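Local coordinates for DUF115 domain-containing protein (Magnetospirillum magneticum AMB-1, PDB 5MU5) that probably glycosylates flagellin as a Maf glycosyltransferase and is involved in the formation of bacterial flagella, at residues Gly109-Gln114 against Arg611-Asp616; Leu127-Gly132 against Ile147-Pro152; Ala306-Leu311 against Leu333-Glu338; Ser374-Ser379 against Pro587-Phe592; Gly390-Asn395 against Leu470-Ala475. One frame throughout, in Å; residues are numbered along the deposited sequence.

Contact 1 (Gly109-Gln114 against Arg611-Asp616); sequences GLSFLQ and RVTPAD
With chi1 at 61° in Ser111 and 57° in Thr613, each hydroxyl sits between its own backbone N and carbonyl carbon, and the two meet on one face of a short two-stranded sheet. Ser111 OG gives its proton to Thr613 OG1 at 3.1 Å. The same turn of Thr613 puts its CG2 against Leu113, whose CG lies only 3.4 Å from Thr613 CG2, a tight carbon pair with the side chains crossing at about a right angle. The backbones of Ser111 and Thr613 exchange two bonds, Ser111 N to Thr613 O and Thr613 N to Ser111 O, both 2.9 Å. Leu113 N continues the pattern to Arg611 O. Phe112 and Val612 share the other face, where Phe112 CE1 touches Val612 CG2 at 3.8 Å; rings of Tyr608 and Phe621 meet Phe112 edge-to-face. Leu110 CD1, from the loop before the strand, also meets Val612 CG2, at 4.0 Å. The Arg611 chain runs extended from CG to NE along the Leu113 carbonyl, and its NE binds Gln114 O at 3.0 Å. This oxygen lies in the guanidinium plane, although NE itself stands above the carbonyl plane of Gln114. The guanidinium also forms a salt bridge with Asp208 through NH1, which fixes the far end of the group. A Schellman motif at Gly109 closes helix 92-107 just before the strand. The whole is a minimal antiparallel sheet, with Ser111-Thr613 as its hydrogen-bonded pair and Phe112-Val612 as its non-hydrogen-bonded pair, joining the N-terminal Maf region to the C-terminal helical bundle.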
# COMPACT_ATOMS: atom_id res chain seq x y z
N GLY A 109 23.64 -29.88 -6.16
CA GLY A 109 24.66 -29.47 -7.11
C GLY A 109 24.28 -28.27 -7.95
O GLY A 109 25.04 -27.85 -8.83
N LEU A 110 23.12 -27.70 -7.68
CA LEU A 110 22.68 -26.51 -8.37
C LEU A 110 23.28 -25.30 -7.68
O LEU A 110 23.58 -25.33 -6.48
CB LEU A 110 21.16 -26.40 -8.34
CG LEU A 110 20.41 -27.63 -8.84
CD1 LEU A 110 18.91 -27.38 -8.71
CD2 LEU A 110 20.77 -27.96 -10.27
N SER A 111 23.48 -24.23 -8.45
CA SER A 111 23.88 -22.95 -7.90
C SER A 111 23.06 -21.85 -8.58
O SER A 111 22.20 -22.12 -9.42
CB SER A 111 25.36 -22.72 -8.09
OG SER A 111 25.64 -22.73 -9.47
N PHE A 112 23.32 -20.61 -8.21
CA PHE A 112 22.50 -19.49 -8.65
C PHE A 112 23.35 -18.37 -9.20
O PHE A 112 24.25 -17.90 -8.54
CB PHE A 112 21.65 -19.01 -7.49
CG PHE A 112 20.69 -20.06 -7.01
CD1 PHE A 112 19.50 -20.28 -7.69
CD2 PHE A 112 21.01 -20.88 -5.95
CE1 PHE A 112 18.62 -21.28 -7.29
CE2 PHE A 112 20.14 -21.88 -5.54
CZ PHE A 112 18.94 -22.07 -6.21
N LEU A 113 23.09 -17.97 -10.44
CA LEU A 113 23.76 -16.85 -11.03
C LEU A 113 23.26 -15.55 -10.40
O LEU A 113 22.15 -15.48 -9.88
CB LEU A 113 23.44 -16.78 -12.52
CG LEU A 113 23.77 -17.96 -13.40
CD1 LEU A 113 23.05 -17.77 -14.72
CD2 LEU A 113 25.28 -18.09 -13.60
N GLN A 114 24.08 -14.51 -10.48
CA GLN A 114 23.68 -13.20 -10.01
C GLN A 114 22.53 -12.69 -10.88
O GLN A 114 21.55 -12.18 -10.39
CB GLN A 114 24.85 -12.22 -10.08
CG GLN A 114 24.57 -10.90 -9.36
CD GLN A 114 25.52 -9.76 -9.76
OE1 GLN A 114 26.55 -9.97 -10.39
NE2 GLN A 114 25.15 -8.55 -9.38
N ARG A 611 17.53 -17.91 -12.22
CA ARG A 611 18.97 -17.81 -12.00
C ARG A 611 19.62 -19.15 -11.70
O ARG A 611 20.83 -19.24 -11.53
CB ARG A 611 19.21 -16.83 -10.85
CG ARG A 611 18.87 -15.39 -11.22
CD ARG A 611 18.96 -14.46 -10.02
NE ARG A 611 18.72 -13.06 -10.38
CZ ARG A 611 17.53 -12.54 -10.68
NH1 ARG A 611 16.42 -13.27 -10.68
NH2 ARG A 611 17.44 -11.26 -10.96
N VAL A 612 18.82 -20.21 -11.65
CA VAL A 612 19.37 -21.51 -11.32
C VAL A 612 20.23 -22.08 -12.46
O VAL A 612 19.84 -22.01 -13.62
CB VAL A 612 18.25 -22.50 -10.92
CG1 VAL A 612 17.44 -22.94 -12.13
CG2 VAL A 612 18.84 -23.69 -10.18
N THR A 613 21.41 -22.58 -12.12
CA THR A 613 22.28 -23.30 -13.06
C THR A 613 22.68 -24.63 -12.44
O THR A 613 22.74 -24.74 -11.20
CB THR A 613 23.58 -22.53 -13.41
OG1 THR A 613 24.31 -22.25 -12.20
CG2 THR A 613 23.25 -21.25 -14.13
N PRO A 614 22.99 -25.62 -13.27
CA PRO A 614 22.95 -25.64 -14.74
C PRO A 614 21.54 -25.54 -15.31
O PRO A 614 20.61 -26.20 -14.83
CB PRO A 614 23.54 -27.00 -15.10
CG PRO A 614 24.32 -27.43 -13.92
CD PRO A 614 23.76 -26.74 -12.72
N ALA A 615 21.40 -24.75 -16.37
CA ALA A 615 20.10 -24.48 -16.98
C ALA A 615 19.31 -25.74 -17.38
O ALA A 615 18.09 -25.76 -17.24
CB ALA A 615 20.27 -23.54 -18.18
N ASP A 616 19.99 -26.78 -17.84
CA ASP A 616 19.30 -28.02 -18.23
C ASP A 616 18.78 -28.83 -17.04
O ASP A 616 18.10 -29.83 -17.23
CB ASP A 616 20.17 -28.89 -19.14
CG ASP A 616 21.45 -29.37 -18.46
OD1 ASP A 616 21.79 -28.86 -17.36
OD2 ASP A 616 22.12 -30.25 -19.04

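Contact 2 (Leu127-Gly132 against Ile147-Pro152); sequences LGLGLG and IHIVEP
Glu151 OE1 takes two backbone N-H groups of the glycine-rich loop: Leu129 N at 2.8 Å and Gly130 N at 2.9 Å. The Gly130 donor arrives nearly along the C-O axis, whereas Leu129 N comes from above the carboxylate plane, 41° out of it. The acid gets there with CG anti to its backbone N (chi1 177°) and a bend at chi2 that brings OE1 to the loop N-H groups. Its other oxygen, OE2, is held by Tyr216 OH and Asn153 N, so both carboxylate oxygens of this buried residue have partners. Gly128 N binds Val150 O at 2.7 Å and carries the strand pairing into the loop. Outward from these bonds, Leu129 CB packs on Ile149 CG2 at 4.0 Å, and Leu127 CD2 faces Val150 CG2 more loosely. A type II' turn from Leu129 to Gly132 then swings the chain towards helix 134-142. Parallel strands joined through a helix, with a glycine-rich loop after the first and an acid at the end of the second, form a beta-alpha-beta unit resembling that of Rossmann-like folds.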
# COMPACT_ATOMS: atom_id res chain seq x y z
N LEU A 127 8.67 2.59 -22.48
CA LEU A 127 8.55 4.01 -22.25
C LEU A 127 8.68 4.57 -23.63
O LEU A 127 9.78 4.65 -24.18
CB LEU A 127 9.65 4.47 -21.32
CG LEU A 127 9.53 3.64 -20.04
CD1 LEU A 127 10.91 3.22 -19.56
CD2 LEU A 127 8.73 4.39 -19.01
N GLY A 128 7.54 4.90 -24.20
CA GLY A 128 7.47 5.31 -25.59
C GLY A 128 7.03 4.12 -26.43
O GLY A 128 7.35 2.96 -26.13
N LEU A 129 6.26 4.43 -27.47
CA LEU A 129 5.84 3.45 -28.45
C LEU A 129 6.45 3.84 -29.79
O LEU A 129 7.05 3.02 -30.46
CB LEU A 129 4.31 3.42 -28.57
CG LEU A 129 3.70 2.52 -29.65
CD1 LEU A 129 3.93 1.06 -29.33
CD2 LEU A 129 2.23 2.80 -29.76
N GLY A 130 6.29 5.11 -30.16
CA GLY A 130 6.69 5.54 -31.47
C GLY A 130 5.77 4.79 -32.42
O GLY A 130 4.57 4.69 -32.14
N LEU A 131 6.34 4.23 -33.49
CA LEU A 131 5.58 3.40 -34.41
C LEU A 131 5.62 1.93 -34.04
O LEU A 131 5.09 1.10 -34.75
CB LEU A 131 6.02 3.63 -35.85
CG LEU A 131 5.64 5.03 -36.38
CD1 LEU A 131 6.12 5.23 -37.81
CD2 LEU A 131 4.14 5.26 -36.31
N GLY A 132 6.25 1.61 -32.91
CA GLY A 132 6.21 0.25 -32.40
C GLY A 132 7.08 -0.77 -33.08
O GLY A 132 6.89 -1.97 -32.89
N ILE A 147 2.03 -6.17 -20.17
CA ILE A 147 2.66 -5.27 -21.13
C ILE A 147 2.09 -3.90 -20.88
O ILE A 147 0.87 -3.68 -20.91
CB ILE A 147 2.37 -5.71 -22.57
CG1 ILE A 147 2.88 -7.14 -22.79
CG2 ILE A 147 3.03 -4.74 -23.56
CD1 ILE A 147 2.53 -7.71 -24.15
N HIS A 148 2.99 -2.97 -20.62
CA HIS A 148 2.63 -1.63 -20.20
C HIS A 148 3.37 -0.64 -21.09
O HIS A 148 4.60 -0.58 -21.13
CB HIS A 148 3.03 -1.47 -18.75
CG HIS A 148 2.64 -2.64 -17.90
ND1 HIS A 148 1.34 -2.88 -17.54
CD2 HIS A 148 3.37 -3.65 -17.38
CE1 HIS A 148 1.28 -3.98 -16.82
NE2 HIS A 148 2.50 -4.47 -16.72
N ILE A 149 2.59 0.14 -21.80
CA ILE A 149 3.16 1.04 -22.77
C ILE A 149 2.79 2.44 -22.37
O ILE A 149 1.64 2.76 -22.18
CB ILE A 149 2.63 0.70 -24.16
CG1 ILE A 149 3.00 -0.74 -24.51
CG2 ILE A 149 3.18 1.69 -25.18
CD1 ILE A 149 2.34 -1.28 -25.76
N VAL A 150 3.80 3.28 -22.25
CA VAL A 150 3.60 4.66 -21.94
C VAL A 150 3.86 5.38 -23.24
O VAL A 150 4.90 5.18 -23.84
CB VAL A 150 4.60 5.14 -20.89
CG1 VAL A 150 4.42 6.62 -20.61
CG2 VAL A 150 4.44 4.32 -19.63
N GLU A 151 2.91 6.18 -23.69
CA GLU A 151 3.12 6.95 -24.91
C GLU A 151 2.50 8.31 -24.72
O GLU A 151 1.28 8.44 -24.79
CB GLU A 151 2.52 6.25 -26.11
CG GLU A 151 2.65 7.05 -27.41
CD GLU A 151 4.07 7.55 -27.64
OE1 GLU A 151 4.90 6.80 -28.20
OE2 GLU A 151 4.34 8.72 -27.30
N PRO A 152 3.34 9.32 -24.43
CA PRO A 152 2.87 10.69 -24.20
C PRO A 152 2.19 11.34 -25.40
O PRO A 152 1.39 12.26 -25.24
CB PRO A 152 4.16 11.45 -23.91
CG PRO A 152 5.10 10.42 -23.41
CD PRO A 152 4.80 9.21 -24.22

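Contact 3 (Ala306-Leu311 against Leu333-Glu338); sequences ASRVLL and LAAVHE
Van der Waals contact joins Ser307-Leu311 and Leu333-Glu338, centred on Val336. The valine stands with CG1 anti to its backbone N (chi1 179°), a setting that sends its two methyls to different neighbours. CG1 meets Leu311 CD1 at 3.8 Å, methyl to methyl, the branches crossing at a slant. The Ser307 hydroxyl is touched by carbon too: Val336 CG1 lies 3.8 Å from Ser307 OG, and Leu333 CD2 adds a longer contact. A further kind of contact sets methyls against a charged flat group. Val336 CG2 lies over one face of the Arg308 guanidinium, 3.7 Å from NH2, while Ala335 CB approaches near the plane of the group at its edge. Arg308 gets there by leaving its helix extended and then bending at chi3 (-75°). The polar bonds are made beyond the two segments: Arg308 NH1 forms a salt bridge with Glu339 of helix 327-340, and Ser307 OG makes a weak bond to Gly304 O. Segments 307-311 and 333-338 run nearly parallel, 11° apart, their axes 10.3 Å apart at closest approach. They belong to successive helices of an alternating strand-helix succession (299-303, 307-312, 319-322, 327-340, 346-350) beside the parallel part of the large sheet. The chemistry implies a light, largely non-directional contact in which Val336 meets both a leucine methyl and a guanidinium face, the arginine charge being paired with Glu339.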
# COMPACT_ATOMS: atom_id res chain seq x y z
N ALA A 306 1.39 10.95 24.72
CA ALA A 306 1.11 12.33 25.14
C ALA A 306 0.40 12.40 26.50
O ALA A 306 0.47 13.40 27.21
CB ALA A 306 0.23 12.99 24.11
N SER A 307 -0.30 11.34 26.85
CA SER A 307 -1.08 11.30 28.08
C SER A 307 -0.22 11.55 29.32
O SER A 307 -0.66 12.22 30.27
CB SER A 307 -1.81 9.96 28.19
OG SER A 307 -0.90 8.86 28.16
N ARG A 308 1.00 11.04 29.29
CA ARG A 308 1.93 11.20 30.41
C ARG A 308 2.13 12.66 30.80
O ARG A 308 1.99 13.01 31.97
CB ARG A 308 3.28 10.54 30.07
CG ARG A 308 4.27 10.60 31.19
CD ARG A 308 5.54 9.79 30.90
NE ARG A 308 5.36 8.33 31.03
CZ ARG A 308 5.21 7.68 32.19
NH1 ARG A 308 5.18 8.33 33.36
NH2 ARG A 308 5.07 6.36 32.18
N VAL A 309 2.43 13.52 29.83
CA VAL A 309 2.70 14.93 30.11
C VAL A 309 1.42 15.70 30.49
O VAL A 309 1.44 16.59 31.34
CB VAL A 309 3.48 15.63 28.96
CG1 VAL A 309 2.67 15.71 27.67
CG2 VAL A 309 3.92 17.03 29.41
N LEU A 310 0.31 15.34 29.88
CA LEU A 310 -0.95 15.96 30.23
C LEU A 310 -1.29 15.61 31.68
O LEU A 310 -1.50 16.51 32.51
CB LEU A 310 -2.07 15.52 29.29
CG LEU A 310 -1.84 15.91 27.84
CD1 LEU A 310 -2.81 15.22 26.92
CD2 LEU A 310 -1.93 17.41 27.66
N LEU A 311 -1.29 14.31 31.99
CA LEU A 311 -1.68 13.88 33.33
C LEU A 311 -0.72 14.37 34.43
O LEU A 311 -1.18 14.81 35.47
CB LEU A 311 -1.83 12.36 33.40
CG LEU A 311 -2.98 11.80 32.56
CD1 LEU A 311 -2.86 10.29 32.43
CD2 LEU A 311 -4.34 12.19 33.14
N LEU A 333 0.88 2.30 28.05
CA LEU A 333 -0.35 2.87 28.58
C LEU A 333 -0.62 2.46 30.00
O LEU A 333 -1.03 3.29 30.81
CB LEU A 333 -1.56 2.44 27.75
CG LEU A 333 -2.00 3.38 26.65
CD1 LEU A 333 -3.24 2.77 26.00
CD2 LEU A 333 -2.32 4.77 27.21
N ALA A 334 -0.42 1.19 30.31
CA ALA A 334 -0.65 0.68 31.67
C ALA A 334 0.23 1.38 32.70
O ALA A 334 -0.22 1.67 33.80
CB ALA A 334 -0.42 -0.83 31.73
N ALA A 335 1.50 1.62 32.36
CA ALA A 335 2.44 2.33 33.26
C ALA A 335 1.94 3.75 33.59
O ALA A 335 2.06 4.22 34.71
CB ALA A 335 3.83 2.39 32.62
N VAL A 336 1.37 4.42 32.59
CA VAL A 336 0.82 5.76 32.80
C VAL A 336 -0.43 5.70 33.70
O VAL A 336 -0.59 6.53 34.57
CB VAL A 336 0.46 6.45 31.47
CG1 VAL A 336 -0.13 7.81 31.73
CG2 VAL A 336 1.69 6.57 30.57
N HIS A 337 -1.30 4.72 33.46
CA HIS A 337 -2.47 4.47 34.30
C HIS A 337 -2.08 4.20 35.76
O HIS A 337 -2.66 4.76 36.70
CB HIS A 337 -3.23 3.25 33.76
CG HIS A 337 -4.41 2.84 34.58
ND1 HIS A 337 -5.59 3.56 34.61
CD2 HIS A 337 -4.62 1.76 35.37
CE1 HIS A 337 -6.46 2.95 35.39
NE2 HIS A 337 -5.89 1.86 35.86
N GLU A 338 -1.10 3.33 35.93
CA GLU A 338 -0.56 3.00 37.24
C GLU A 338 -0.02 4.24 37.95
O GLU A 338 -0.24 4.41 39.13
CB GLU A 338 0.56 1.96 37.07
CG GLU A 338 1.40 1.69 38.31
CD GLU A 338 0.60 1.04 39.41
OE1 GLU A 338 -0.14 0.08 39.12
OE2 GLU A 338 0.72 1.49 40.58

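Contact 4 (Ser374-Ser379 against Pro587-Phe592); sequences SYALFS and PTVAQF
Ala376 points its CB toward the start of helix 589-609 and enters between two side chains that also point towards it. Val589 CG2 lies 3.7 Å from Ala376 CB, and the Phe592 ring brings CD2 to 3.9 Å from that methyl, in an oblique approach. A chi1 of 167° puts Val589 CG1 anti to the backbone N and leaves CG2 anti to the carbonyl carbon, where it presses on Leu377, 3.5 Å from both Leu377 N and Leu377 CB, with the two side chains slanting across one another. The second valine branch, CG1, faces Leu377 CD1 less closely. This is helix-to-helix packing between the MptE-like region and the helical bundle, made by the last turn of helix 373-378 and the first turn of helix 589-609. The bundle helix begins with a capping box: Gln591 N binds Thr588 OG1 at 3.1 Å, and Thr588 N binds Gln591 OE1 at 2.9 Å, in the carbonyl plane and on a lone pair. Pro587 CB lies over one face of the Phe592 ring, offset towards its rim. Trp546 touches both Leu377 and Val589, while Arg543 binds the carbonyl oxygens of Ala376 and Leu377.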
# COMPACT_ATOMS: atom_id res chain seq x y z
N SER A 374 -9.11 -8.48 10.02
CA SER A 374 -10.04 -8.06 11.06
C SER A 374 -11.10 -7.10 10.53
O SER A 374 -12.20 -7.04 11.07
CB SER A 374 -9.25 -7.40 12.19
OG SER A 374 -8.34 -6.45 11.66
N TYR A 375 -10.76 -6.32 9.51
CA TYR A 375 -11.73 -5.41 8.91
C TYR A 375 -12.79 -6.22 8.18
O TYR A 375 -13.99 -6.05 8.40
CB TYR A 375 -11.06 -4.45 7.93
CG TYR A 375 -12.04 -3.46 7.37
CD1 TYR A 375 -12.41 -2.33 8.11
CD2 TYR A 375 -12.63 -3.65 6.12
CE1 TYR A 375 -13.33 -1.42 7.62
CE2 TYR A 375 -13.56 -2.75 5.62
CZ TYR A 375 -13.91 -1.64 6.38
OH TYR A 375 -14.83 -0.73 5.92
N ALA A 376 -12.35 -7.12 7.32
CA ALA A 376 -13.25 -7.90 6.52
C ALA A 376 -14.14 -8.76 7.39
O ALA A 376 -15.29 -8.98 7.08
CB ALA A 376 -12.47 -8.77 5.55
N LEU A 377 -13.61 -9.26 8.49
CA LEU A 377 -14.37 -10.20 9.29
C LEU A 377 -15.34 -9.46 10.22
O LEU A 377 -16.53 -9.80 10.28
CB LEU A 377 -13.40 -11.10 10.05
CG LEU A 377 -13.93 -12.49 10.43
CD1 LEU A 377 -12.82 -13.32 11.07
CD2 LEU A 377 -15.12 -12.38 11.38
N PHE A 378 -14.86 -8.41 10.89
CA PHE A 378 -15.60 -7.75 11.97
C PHE A 378 -16.23 -6.39 11.72
O PHE A 378 -17.08 -5.96 12.51
CB PHE A 378 -14.69 -7.64 13.20
CG PHE A 378 -14.42 -8.94 13.88
CD1 PHE A 378 -15.44 -9.62 14.51
CD2 PHE A 378 -13.14 -9.47 13.92
CE1 PHE A 378 -15.21 -10.83 15.15
CE2 PHE A 378 -12.90 -10.68 14.56
CZ PHE A 378 -13.93 -11.36 15.17
N SER A 379 -15.83 -5.68 10.68
CA SER A 379 -16.41 -4.37 10.41
C SER A 379 -17.88 -4.50 10.07
O SER A 379 -18.23 -5.33 9.25
CB SER A 379 -15.74 -3.67 9.24
OG SER A 379 -16.29 -2.39 9.04
N PRO A 587 -11.41 -7.77 -0.70
CA PRO A 587 -10.83 -9.06 -0.39
C PRO A 587 -11.60 -9.80 0.70
O PRO A 587 -12.12 -9.18 1.62
CB PRO A 587 -9.41 -8.71 0.10
CG PRO A 587 -9.16 -7.30 -0.32
CD PRO A 587 -10.50 -6.64 -0.41
N THR A 588 -11.68 -11.12 0.59
CA THR A 588 -12.27 -11.95 1.62
C THR A 588 -11.31 -12.07 2.79
O THR A 588 -10.10 -11.80 2.68
CB THR A 588 -12.54 -13.38 1.12
OG1 THR A 588 -11.31 -13.95 0.66
CG2 THR A 588 -13.58 -13.41 -0.02
N VAL A 589 -11.84 -12.53 3.92
CA VAL A 589 -11.02 -12.85 5.08
C VAL A 589 -9.94 -13.88 4.71
O VAL A 589 -8.76 -13.72 5.05
CB VAL A 589 -11.91 -13.36 6.22
CG1 VAL A 589 -11.11 -14.00 7.34
CG2 VAL A 589 -12.76 -12.21 6.75
N ALA A 590 -10.33 -14.94 4.00
CA ALA A 590 -9.37 -15.96 3.57
C ALA A 590 -8.22 -15.35 2.78
O ALA A 590 -7.06 -15.66 3.01
CB ALA A 590 -10.08 -17.02 2.73
N GLN A 591 -8.54 -14.44 1.87
CA GLN A 591 -7.51 -13.80 1.08
C GLN A 591 -6.58 -12.93 1.91
O GLN A 591 -5.38 -12.90 1.67
CB GLN A 591 -8.14 -12.97 -0.02
CG GLN A 591 -8.64 -13.81 -1.15
CD GLN A 591 -9.45 -13.00 -2.13
OE1 GLN A 591 -10.19 -12.10 -1.73
NE2 GLN A 591 -9.33 -13.33 -3.42
N PHE A 592 -7.14 -12.19 2.85
CA PHE A 592 -6.31 -11.40 3.74
C PHE A 592 -5.39 -12.29 4.55
O PHE A 592 -4.25 -11.93 4.80
CB PHE A 592 -7.13 -10.57 4.71
CG PHE A 592 -7.56 -9.26 4.16
CD1 PHE A 592 -6.62 -8.31 3.84
CD2 PHE A 592 -8.90 -8.97 4.01
CE1 PHE A 592 -7.00 -7.08 3.35
CE2 PHE A 592 -9.30 -7.75 3.52
CZ PHE A 592 -8.35 -6.80 3.19

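Contact 5 (Gly390-Asn395 against Leu470-Ala475); sequences GPTVTN and LWTRDA
Asn395 and Thr472 join two helices: the N-terminal turn of helix 393-404, with Thr392 at the N-cap position, packs against the side of helix 467-482, while Val393 and Thr394 rest on Cys303 at the end of strand 299-303 of the large sheet. From CB, the Asn395 side chain leaves anti to its carbonyl carbon (chi1 -61°), and CG settles about 4.0 Å from both Thr472 CG2 and Ala475 CB. One branch of the amide, ND2, gives a proton to Thr472 O at 3.1 Å. The oxygen lies in the amide plane of Asn395, and the donor meets it in the carbonyl plane on a lone pair, so the bond fixes the turn of the amide. ND2 is also close to the methyl of Ala475. The other branch, OD1, sits 3.5 Å from Thr472 CG2 and accepts from Thr392 N at 2.9 Å, again on a lone pair in the carbonyl plane. The Thr392 hydroxyl stands near two possible acceptors, Asn395 OD1 and Thr472 OG1, while Thr472 OG1 is bonded to Ile468 O within its own helix. A sulfate ion is bound about 5 Å from the Thr392 side chain. Pro391, which follows a cis peptide, packs beside these groups: its CG lies 4.0 Å from Trp471 CB and 3.6 Å from Thr472 OG1.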
# COMPACT_ATOMS: atom_id res chain seq x y z
N GLY A 390 -3.68 6.22 10.16
CA GLY A 390 -2.23 5.97 10.31
C GLY A 390 -1.43 6.99 9.52
O GLY A 390 -2.03 7.83 8.83
N PRO A 391 -0.10 6.88 9.54
CA PRO A 391 0.69 5.81 10.13
C PRO A 391 0.90 5.86 11.64
O PRO A 391 1.25 4.85 12.23
CB PRO A 391 2.05 5.93 9.41
CG PRO A 391 2.14 7.36 9.01
CD PRO A 391 0.74 7.75 8.67
N THR A 392 0.71 7.01 12.27
CA THR A 392 0.89 7.13 13.72
C THR A 392 -0.40 7.64 14.44
O THR A 392 -1.39 8.07 13.81
CB THR A 392 2.07 8.03 14.04
OG1 THR A 392 1.82 9.33 13.51
CG2 THR A 392 3.33 7.47 13.38
N VAL A 393 -0.34 7.59 15.77
CA VAL A 393 -1.51 7.83 16.62
C VAL A 393 -1.99 9.28 16.56
O VAL A 393 -3.16 9.57 16.82
CB VAL A 393 -1.24 7.34 18.06
CG1 VAL A 393 -0.12 8.14 18.73
CG2 VAL A 393 -2.52 7.37 18.90
N THR A 394 -1.10 10.18 16.18
CA THR A 394 -1.46 11.58 15.95
C THR A 394 -2.40 11.73 14.76
O THR A 394 -3.26 12.62 14.75
CB THR A 394 -0.19 12.43 15.73
OG1 THR A 394 0.48 12.56 17.00
CG2 THR A 394 -0.53 13.77 15.27
N ASN A 395 -2.22 10.86 13.75
CA ASN A 395 -3.12 10.80 12.60
C ASN A 395 -4.47 10.30 13.06
O ASN A 395 -5.50 10.80 12.62
CB ASN A 395 -2.60 9.83 11.53
CG ASN A 395 -1.24 10.23 11.00
OD1 ASN A 395 -0.20 9.59 11.27
ND2 ASN A 395 -1.24 11.35 10.29
N LEU A 470 7.49 12.41 8.03
CA LEU A 470 7.00 13.09 6.84
C LEU A 470 5.70 12.43 6.37
O LEU A 470 4.79 13.13 5.92
CB LEU A 470 8.04 13.10 5.73
CG LEU A 470 9.41 13.68 6.14
CD1 LEU A 470 10.46 13.34 5.09
CD2 LEU A 470 9.37 15.17 6.36
N TRP A 471 5.61 11.10 6.48
CA TRP A 471 4.38 10.38 6.13
C TRP A 471 3.28 10.79 7.08
O TRP A 471 2.15 11.03 6.67
CB TRP A 471 4.53 8.86 6.23
CG TRP A 471 5.59 8.26 5.34
CD1 TRP A 471 6.10 8.79 4.19
CD2 TRP A 471 6.22 6.98 5.51
NE1 TRP A 471 7.04 7.94 3.66
CE2 TRP A 471 7.12 6.82 4.44
CE3 TRP A 471 6.10 5.96 6.46
CZ2 TRP A 471 7.92 5.67 4.30
CZ3 TRP A 471 6.90 4.81 6.32
CH2 TRP A 471 7.81 4.69 5.25
N THR A 472 3.62 10.90 8.36
CA THR A 472 2.67 11.34 9.35
C THR A 472 2.22 12.74 9.01
O THR A 472 1.03 13.01 9.01
CB THR A 472 3.29 11.31 10.75
OG1 THR A 472 3.58 9.95 11.09
CG2 THR A 472 2.33 11.89 11.79
N ARG A 473 3.18 13.63 8.72
CA ARG A 473 2.86 15.00 8.31
C ARG A 473 1.97 15.06 7.09
O ARG A 473 1.02 15.86 7.03
CB ARG A 473 4.13 15.76 8.02
CG ARG A 473 3.93 17.18 7.52
CD ARG A 473 5.20 17.67 6.85
NE ARG A 473 5.39 16.99 5.59
CZ ARG A 473 6.46 17.11 4.82
NH1 ARG A 473 7.47 17.90 5.18
NH2 ARG A 473 6.53 16.41 3.69
N ASP A 474 2.29 14.26 6.07
CA ASP A 474 1.48 14.26 4.85
C ASP A 474 0.06 13.73 5.13
O ASP A 474 -0.91 14.21 4.54
CB ASP A 474 2.15 13.47 3.71
CG ASP A 474 3.44 14.16 3.16
OD1 ASP A 474 3.91 15.20 3.70
OD2 ASP A 474 4.01 13.65 2.18
N ALA A 475 -0.08 12.74 6.02
CA ALA A 475 -1.42 12.18 6.29
C ALA A 475 -2.29 13.20 7.05
O ALA A 475 -3.50 13.31 6.80
CB ALA A 475 -1.35 10.85 7.02

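Overall arrangement
Contact 2 is wholly buried, whereas the other four are partly buried. Contacts 1 and 4 tie the helical bundle to two different regions: contact 1 by strand pairing with the N-terminal region, contact 4 by apolar helix packing with the MptE-like region. Helix 589-609 leads directly to strand 612-613, although the contact centres are 40 Å apart. Contacts 3 and 5 lie on the same side of the chain's centre, with nearest atoms about 7 Å apart; both pair helices, one through methyls and an arginine face, the other through an amide and hydroxyls. Contact 2 relies on a carboxylate gripping backbone N-H groups.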